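Local coordinates for protein transcriptional regulators (LACI-FAMILY TRANSCRIPTIONAL REGULATORY PROTEIN) (PDB 3GYB) that probably regulates transcription as a LacI-family DNA-binding factor, with a regulatory core resembling periplasmic binding proteins, at residues S26-L31 and Y36-I41; L168-E173 and T178-S183. All coordinates share one frame; numbering follows the deposited sequence.

Contact 1: S26-L31 and Y36-I41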
ATOM      1  N   SER A  26      -1.926 -10.404  10.954  1.00 14.91           N
ATOM      2  CA  SER A  26      -2.451 -10.924  12.211  1.00 16.29           C
ATOM      3  C   SER A  26      -3.313 -12.160  11.944  1.00 16.33           C
ATOM      4  O   SER A  26      -3.200 -13.172  12.639  1.00 16.25           O
ATOM      5  CB  SER A  26      -3.270  -9.845  12.923  1.00 17.65           C
ATOM      6  OG  SER A  26      -3.500 -10.201  14.272  1.00 22.25           O
ATOM      7  N   LEU A  27      -4.174 -12.078  10.935  1.00 15.79           N
ATOM      8  CA  LEU A  27      -5.015 -13.214  10.568  1.00 16.65           C
ATOM      9  C   LEU A  27      -4.113 -14.411  10.292  1.00 16.53           C
ATOM     10  O   LEU A  27      -4.372 -15.528  10.744  1.00 15.63           O
ATOM     11  CB  LEU A  27      -5.807 -12.909   9.289  1.00 18.40           C
ATOM     12  CG  LEU A  27      -7.095 -12.091   9.310  1.00 21.80           C
ATOM     13  CD1 LEU A  27      -7.463 -11.706   7.882  1.00 20.65           C
ATOM     14  CD2 LEU A  27      -8.213 -12.905   9.948  1.00 18.55           C
ATOM     15  N   SER A  28      -3.049 -14.162   9.534  1.00 14.70           N
ATOM     16  CA  SER A  28      -2.102 -15.203   9.162  1.00 14.64           C
ATOM     17  C   SER A  28      -1.397 -15.826  10.359  1.00 15.11           C
ATOM     18  O   SER A  28      -1.244 -17.048  10.435  1.00 16.98           O
ATOM     19  CB  SER A  28      -1.058 -14.636   8.194  1.00 14.64           C
ATOM     20  OG  SER A  28      -0.108 -15.630   7.847  1.00 16.72           O
ATOM     21  N   ASP A  29      -0.962 -14.989  11.295  1.00 16.51           N
ATOM     22  CA  ASP A  29      -0.260 -15.482  12.477  1.00 16.03           C
ATOM     23  C   ASP A  29      -1.099 -16.477  13.267  1.00 17.29           C
ATOM     24  O   ASP A  29      -0.565 -17.384  13.902  1.00 17.45           O
ATOM     25  CB  ASP A  29       0.137 -14.320  13.392  1.00 18.59           C
ATOM     26  CG  ASP A  29       1.181 -13.419  12.772  1.00 20.88           C
ATOM     27  OD1 ASP A  29       1.942 -13.899  11.905  1.00 22.60           O
ATOM     28  OD2 ASP A  29       1.251 -12.233  13.162  1.00 22.00           O
ATOM     29  N   VAL A  30      -2.411 -16.296  13.228  1.00 15.99           N
ATOM     30  CA  VAL A  30      -3.321 -17.182  13.947  1.00 17.11           C
ATOM     31  C   VAL A  30      -3.719 -18.402  13.123  1.00 18.52           C
ATOM     32  O   VAL A  30      -3.748 -19.521  13.635  1.00 19.28           O
ATOM     33  CB  VAL A  30      -4.617 -16.437  14.364  1.00 17.09           C
ATOM     34  CG1 VAL A  30      -5.592 -17.407  15.027  1.00 17.47           C
ATOM     35  CG2 VAL A  30      -4.281 -15.307  15.325  1.00 18.05           C
ATOM     36  N   LEU A  31      -4.009 -18.189  11.843  1.00 16.83           N
ATOM     37  CA  LEU A  31      -4.457 -19.280  10.980  1.00 17.85           C
ATOM     38  C   LEU A  31      -3.422 -20.207  10.342  1.00 18.59           C
ATOM     39  O   LEU A  31      -3.630 -21.419  10.304  1.00 19.45           O
ATOM     40  CB  LEU A  31      -5.357 -18.716   9.876  1.00 16.38           C
ATOM     41  CG  LEU A  31      -6.614 -17.996  10.366  1.00 16.24           C
ATOM     42  CD1 LEU A  31      -7.347 -17.368   9.190  1.00 15.25           C
ATOM     43  CD2 LEU A  31      -7.510 -18.985  11.096  1.00 16.04           C
ATOM     44  N   TYR A  36      -3.820 -23.602   7.743  1.00 19.00           N
ATOM     45  CA  TYR A  36      -4.585 -22.857   6.750  1.00 17.39           C
ATOM     46  C   TYR A  36      -3.677 -22.013   5.873  1.00 16.29           C
ATOM     47  O   TYR A  36      -2.590 -21.610   6.290  1.00 17.49           O
ATOM     48  CB  TYR A  36      -5.609 -21.950   7.438  1.00 17.72           C
ATOM     49  CG  TYR A  36      -6.757 -22.706   8.067  1.00 17.43           C
ATOM     50  CD1 TYR A  36      -7.790 -23.218   7.282  1.00 19.84           C
ATOM     51  CD2 TYR A  36      -6.790 -22.943   9.440  1.00 19.37           C
ATOM     52  CE1 TYR A  36      -8.830 -23.950   7.849  1.00 19.67           C
ATOM     53  CE2 TYR A  36      -7.825 -23.678  10.018  1.00 20.25           C
ATOM     54  CZ  TYR A  36      -8.838 -24.176   9.217  1.00 21.58           C
ATOM     55  OH  TYR A  36      -9.848 -24.914   9.783  1.00 22.92           O
ATOM     56  N   ARG A  37      -4.136 -21.765   4.652  1.00 14.87           N
ATOM     57  CA  ARG A  37      -3.415 -20.939   3.690  1.00 15.14           C
ATOM     58  C   ARG A  37      -4.399 -19.853   3.268  1.00 15.22           C
ATOM     59  O   ARG A  37      -5.601 -20.106   3.186  1.00 16.38           O
ATOM     60  CB  ARG A  37      -2.980 -21.780   2.491  1.00 16.10           C
ATOM     61  CG  ARG A  37      -1.894 -22.788   2.840  1.00 17.05           C
ATOM     62  CD  ARG A  37      -1.672 -23.804   1.734  1.00 19.13           C
ATOM     63  NE  ARG A  37      -0.691 -24.813   2.130  1.00 19.76           N
ATOM     64  CZ  ARG A  37       0.625 -24.683   1.987  1.00 21.11           C
ATOM     65  NH1 ARG A  37       1.138 -23.584   1.448  1.00 19.82           N
ATOM     66  NH2 ARG A  37       1.431 -25.651   2.400  1.00 21.25           N
ATOM     67  N   LEU A  38      -3.892 -18.654   3.001  1.00 13.60           N
ATOM     68  CA  LEU A  38      -4.746 -17.528   2.635  1.00 12.48           C
ATOM     69  C   LEU A  38      -4.560 -17.028   1.214  1.00 12.73           C
ATOM     70  O   LEU A  38      -3.459 -17.052   0.683  1.00 12.60           O
ATOM     71  CB  LEU A  38      -4.478 -16.348   3.572  1.00 12.63           C
ATOM     72  CG  LEU A  38      -4.348 -16.615   5.071  1.00 15.16           C
ATOM     73  CD1 LEU A  38      -4.012 -15.311   5.781  1.00 14.41           C
ATOM     74  CD2 LEU A  38      -5.636 -17.206   5.613  1.00 15.88           C
ATOM     75  N   SER A  39      -5.652 -16.566   0.611  1.00 12.50           N
ATOM     76  CA  SER A  39      -5.604 -15.997  -0.733  1.00 12.72           C
ATOM     77  C   SER A  39      -6.506 -14.771  -0.707  1.00 13.34           C
ATOM     78  O   SER A  39      -7.581 -14.793  -0.101  1.00 16.32           O
ATOM     79  CB  SER A  39      -6.093 -16.996  -1.781  1.00 13.63           C
ATOM     80  OG  SER A  39      -5.804 -16.514  -3.087  1.00 18.55           O
ATOM     81  N   VAL A  40      -6.064 -13.700  -1.358  1.00 13.01           N
ATOM     82  CA  VAL A  40      -6.808 -12.450  -1.369  1.00 12.45           C
ATOM     83  C   VAL A  40      -7.602 -12.168  -2.639  1.00 12.31           C
ATOM     84  O   VAL A  40      -7.133 -12.391  -3.755  1.00 12.87           O
ATOM     85  CB  VAL A  40      -5.854 -11.254  -1.108  1.00 12.33           C
ATOM     86  CG1 VAL A  40      -6.618  -9.942  -1.190  1.00 13.30           C
ATOM     87  CG2 VAL A  40      -5.213 -11.399   0.274  1.00 13.60           C
ATOM     88  N   ILE A  41      -8.817 -11.671  -2.436  1.00 12.06           N
ATOM     89  CA  ILE A  41      -9.728 -11.299  -3.513  1.00 13.72           C
ATOM     90  C   ILE A  41     -10.014  -9.815  -3.286  1.00 13.39           C
ATOM     91  O   ILE A  41     -10.344  -9.419  -2.172  1.00 13.91           O
ATOM     92  CB  ILE A  41     -11.061 -12.086  -3.406  1.00 14.45           C
ATOM     93  CG1 ILE A  41     -10.811 -13.586  -3.590  1.00 17.80           C
ATOM     94  CG2 ILE A  41     -12.071 -11.558  -4.427  1.00 16.26           C
ATOM     95  CD1 ILE A  41     -10.386 -13.991  -4.986  1.00 20.41           C
TER
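In the beta-alpha-beta unit made of strand 7-12, helix 21-31 and strand 37-41, Leu31 and Ser28 on the helix pack against Leu38 of strand 37-41 and Tyr36 just before it. The side chains of Leu31 and Leu38 meet at about a right angle, CD1 of Leu31 lying 4.0 Å from CD2 of Leu38. The other methyl of Leu38, CD1, sits 3.9 Å from CB of Ser28, so each branch of the leucine fork has its own helix residue. Leu38 also touches Ile8 of strand 7-12, the neighbouring parallel strand, which brings helix and both strands of the unit into one apolar layer. Ser28 OG is engaged away from this layer, hydrogen-bonded to Thr45 O of the second subunit. Where the connecting loop reaches the strand, Tyr36 N gives a weak hydrogen bond to Leu31 O at 3.4 Å. That carbonyl oxygen also lies in the plane of the Tyr36 ring, at its edge, 3.6 Å from CD2. With CG anti to the carbonyl carbon (chi1 -71°), the Tyr36 ring is turned so that its CD2 edge lies beside Leu31 O, while Tyr36 CB lies 4.1 Å from Leu31 CB.

Contact 2: L168-E173 and T178-S183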
ATOM      1  N   LEU A 168      -8.015  20.378  -1.688  1.00 10.17           N
ATOM      2  CA  LEU A 168      -7.758  21.639  -2.369  1.00 10.37           C
ATOM      3  C   LEU A 168      -9.061  22.423  -2.515  1.00 11.68           C
ATOM      4  O   LEU A 168      -9.076  23.644  -2.374  1.00 11.13           O
ATOM      5  CB  LEU A 168      -7.146  21.397  -3.751  1.00 12.38           C
ATOM      6  CG  LEU A 168      -5.682  20.956  -3.781  1.00 11.93           C
ATOM      7  CD1 LEU A 168      -5.272  20.705  -5.230  1.00 13.84           C
ATOM      8  CD2 LEU A 168      -4.793  22.028  -3.153  1.00 12.62           C
ATOM      9  N   ALA A 169     -10.152  21.718  -2.801  1.00 10.09           N
ATOM     10  CA  ALA A 169     -11.447  22.379  -2.962  1.00 10.40           C
ATOM     11  C   ALA A 169     -11.976  22.870  -1.614  1.00 12.17           C
ATOM     12  O   ALA A 169     -12.472  23.988  -1.508  1.00 12.45           O
ATOM     13  CB  ALA A 169     -12.446  21.421  -3.602  1.00  9.95           C
ATOM     14  N   LEU A 170     -11.864  22.032  -0.590  1.00 11.07           N
ATOM     15  CA  LEU A 170     -12.333  22.379   0.752  1.00 13.13           C
ATOM     16  C   LEU A 170     -11.649  23.623   1.315  1.00 13.48           C
ATOM     17  O   LEU A 170     -12.307  24.523   1.842  1.00 12.17           O
ATOM     18  CB  LEU A 170     -12.091  21.203   1.705  1.00 15.83           C
ATOM     19  CG  LEU A 170     -12.427  21.424   3.182  1.00 20.40           C
ATOM     20  CD1 LEU A 170     -13.931  21.453   3.360  1.00 22.64           C
ATOM     21  CD2 LEU A 170     -11.811  20.311   4.016  1.00 21.38           C
ATOM     22  N   LEU A 171     -10.323  23.663   1.219  1.00 10.80           N
ATOM     23  CA  LEU A 171      -9.573  24.798   1.740  1.00 12.42           C
ATOM     24  C   LEU A 171      -9.770  26.062   0.911  1.00 14.12           C
ATOM     25  O   LEU A 171      -9.590  27.171   1.412  1.00 14.44           O
ATOM     26  CB  LEU A 171      -8.091  24.446   1.852  1.00 12.91           C
ATOM     27  CG  LEU A 171      -7.840  23.286   2.821  1.00 12.10           C
ATOM     28  CD1 LEU A 171      -6.343  22.992   2.888  1.00 13.26           C
ATOM     29  CD2 LEU A 171      -8.375  23.640   4.198  1.00 12.45           C
ATOM     30  N   LYS A 172     -10.135  25.905  -0.357  1.00 13.15           N
ATOM     31  CA  LYS A 172     -10.390  27.077  -1.190  1.00 12.71           C
ATOM     32  C   LYS A 172     -11.717  27.683  -0.748  1.00 13.14           C
ATOM     33  O   LYS A 172     -11.849  28.897  -0.627  1.00 13.34           O
ATOM     34  CB  LYS A 172     -10.479  26.697  -2.667  1.00 12.58           C
ATOM     35  CG  LYS A 172     -11.087  27.798  -3.546  1.00 12.45           C
ATOM     36  CD  LYS A 172     -10.218  29.053  -3.561  1.00 14.81           C
ATOM     37  CE  LYS A 172     -10.950  30.239  -4.181  1.00 13.36           C
ATOM     38  NZ  LYS A 172     -11.953  30.826  -3.245  1.00 14.91           N
ATOM     39  N   GLU A 173     -12.698  26.823  -0.504  1.00 12.99           N
ATOM     40  CA  GLU A 173     -14.015  27.276  -0.079  1.00 12.38           C
ATOM     41  C   GLU A 173     -14.022  27.729   1.373  1.00 13.49           C
ATOM     42  O   GLU A 173     -14.807  28.600   1.753  1.00 15.24           O
ATOM     43  CB  GLU A 173     -15.043  26.158  -0.257  1.00 12.84           C
ATOM     44  CG  GLU A 173     -15.331  25.802  -1.706  1.00 13.43           C
ATOM     45  CD  GLU A 173     -16.416  24.755  -1.840  1.00 19.15           C
ATOM     46  OE1 GLU A 173     -17.166  24.549  -0.865  1.00 21.35           O
ATOM     47  OE2 GLU A 173     -16.532  24.148  -2.925  1.00 19.12           O
ATOM     48  N   THR A 178      -8.371  25.250  10.055  1.00 12.19           N
ATOM     49  CA  THR A 178      -7.015  25.105  10.584  1.00 12.07           C
ATOM     50  C   THR A 178      -6.616  23.661  10.869  1.00 11.97           C
ATOM     51  O   THR A 178      -5.446  23.375  11.138  1.00 12.71           O
ATOM     52  CB  THR A 178      -6.833  25.926  11.883  1.00 11.89           C
ATOM     53  OG1 THR A 178      -7.722  25.435  12.898  1.00 13.43           O
ATOM     54  CG2 THR A 178      -7.136  27.386  11.626  1.00 14.01           C
ATOM     55  N   ALA A 179      -7.577  22.747  10.808  1.00 11.86           N
ATOM     56  CA  ALA A 179      -7.283  21.344  11.070  1.00 11.52           C
ATOM     57  C   ALA A 179      -8.264  20.459  10.332  1.00 13.12           C
ATOM     58  O   ALA A 179      -9.431  20.813  10.169  1.00 12.25           O
ATOM     59  CB  ALA A 179      -7.351  21.062  12.570  1.00 11.85           C
ATOM     60  N   ILE A 180      -7.779  19.307   9.885  1.00 12.16           N
ATOM     61  CA  ILE A 180      -8.607  18.359   9.161  1.00 11.48           C
ATOM     62  C   ILE A 180      -8.525  16.971   9.776  1.00 12.58           C
ATOM     63  O   ILE A 180      -7.432  16.485  10.078  1.00 10.84           O
ATOM     64  CB  ILE A 180      -8.154  18.237   7.681  1.00 11.16           C
ATOM     65  CG1 ILE A 180      -8.381  19.561   6.951  1.00 12.82           C
ATOM     66  CG2 ILE A 180      -8.907  17.099   6.995  1.00 11.80           C
ATOM     67  CD1 ILE A 180      -7.774  19.613   5.544  1.00 13.62           C
ATOM     68  N   PHE A 181      -9.683  16.354  10.000  1.00 10.95           N
ATOM     69  CA  PHE A 181      -9.732  14.983  10.486  1.00 11.20           C
ATOM     70  C   PHE A 181     -10.129  14.184   9.252  1.00 11.82           C
ATOM     71  O   PHE A 181     -11.274  14.239   8.803  1.00 11.35           O
ATOM     72  CB  PHE A 181     -10.772  14.794  11.605  1.00 11.32           C
ATOM     73  CG  PHE A 181     -11.203  13.356  11.801  1.00 11.07           C
ATOM     74  CD1 PHE A 181     -10.284  12.311  11.710  1.00 11.56           C
ATOM     75  CD2 PHE A 181     -12.532  13.048  12.069  1.00 11.21           C
ATOM     76  CE1 PHE A 181     -10.681  10.987  11.879  1.00 12.47           C
ATOM     77  CE2 PHE A 181     -12.939  11.726  12.240  1.00 11.74           C
ATOM     78  CZ  PHE A 181     -12.014  10.694  12.144  1.00 12.37           C
ATOM     79  N   SER A 182      -9.161  13.470   8.684  1.00 10.47           N
ATOM     80  CA  SER A 182      -9.389  12.660   7.499  1.00 12.74           C
ATOM     81  C   SER A 182      -9.965  11.308   7.905  1.00 11.38           C
ATOM     82  O   SER A 182      -9.457  10.659   8.818  1.00 11.95           O
ATOM     83  CB  SER A 182      -8.069  12.459   6.748  1.00 11.88           C
ATOM     84  OG  SER A 182      -8.289  11.769   5.533  1.00 14.10           O
ATOM     85  N   SER A 183     -11.013  10.877   7.211  1.00 11.78           N
ATOM     86  CA  SER A 183     -11.666   9.616   7.537  1.00 12.29           C
ATOM     87  C   SER A 183     -10.692   8.447   7.591  1.00 12.99           C
ATOM     88  O   SER A 183     -10.896   7.504   8.349  1.00 13.84           O
ATOM     89  CB  SER A 183     -12.787   9.319   6.534  1.00 14.41           C
ATOM     90  OG  SER A 183     -13.658   8.328   7.050  1.00 18.29           O
TER
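Ile180, on strand 179-182, points its side chain at the last turns of helix 160-173 and meets Leu170 and Leu171 there. From CB the longer branch sets out with CG1 anti to the carbonyl carbon and stays extended through chi2 (171°), which carries the terminal methyl toward the helix. CB itself is too far from the helix to touch it. CG1 comes closer, 4.6 Å from Leu170 CD2, still a loose approach. CD1 makes the contact: it lies 4.4 Å from CD2 of Leu170 and 4.3 Å from CD2 of Leu171, the two leucine methyls arriving from directions about 67° apart. The short branch, CG2, stays farther back, 5.3 Å from Leu170 CD2. On the helix, Leu170 heads toward the strand from CB onward, whereas Leu171 starts out across the line to the strand and only its CD2 end reaches the isoleucine.

The helix follows strand 150-151 and leads into strand 179-182, a beta-alpha-beta crossover that passes strand 121-124 lying between them in the parallel sheet. Leu170 accordingly rests on Ala122 and Leu124, and Ile180 also touches Leu124, while Leu171 leans on Val177 and Leu200. No hydrogen bond or charge joins the two segments. Methyl-to-methyl distances near the outer limit of van der Waals contact imply a small, light apolar touch, with attraction coming from dispersion and from the exclusion of water.

Contact 1 closes before contact 2 opens along the chain, and the two lie on opposite sides of the chain's centre, with centres 37 Å apart and nearest atoms about 19 Å apart. Each sets the end of a helix against the strand that follows it after a five-residue loop. Each strand belongs to the parallel sheet core of its lobe; strand 37-41 is an edge strand within this chain, continued by backbone hydrogen bonds to the second subunit, whereas strand 179-182 lies inside its sheet. This fits the two-lobed, periplasmic-binding-protein-like fold of the LacI family, one contact per lobe. No other chain of the assembly touches 168-173 and 178-183.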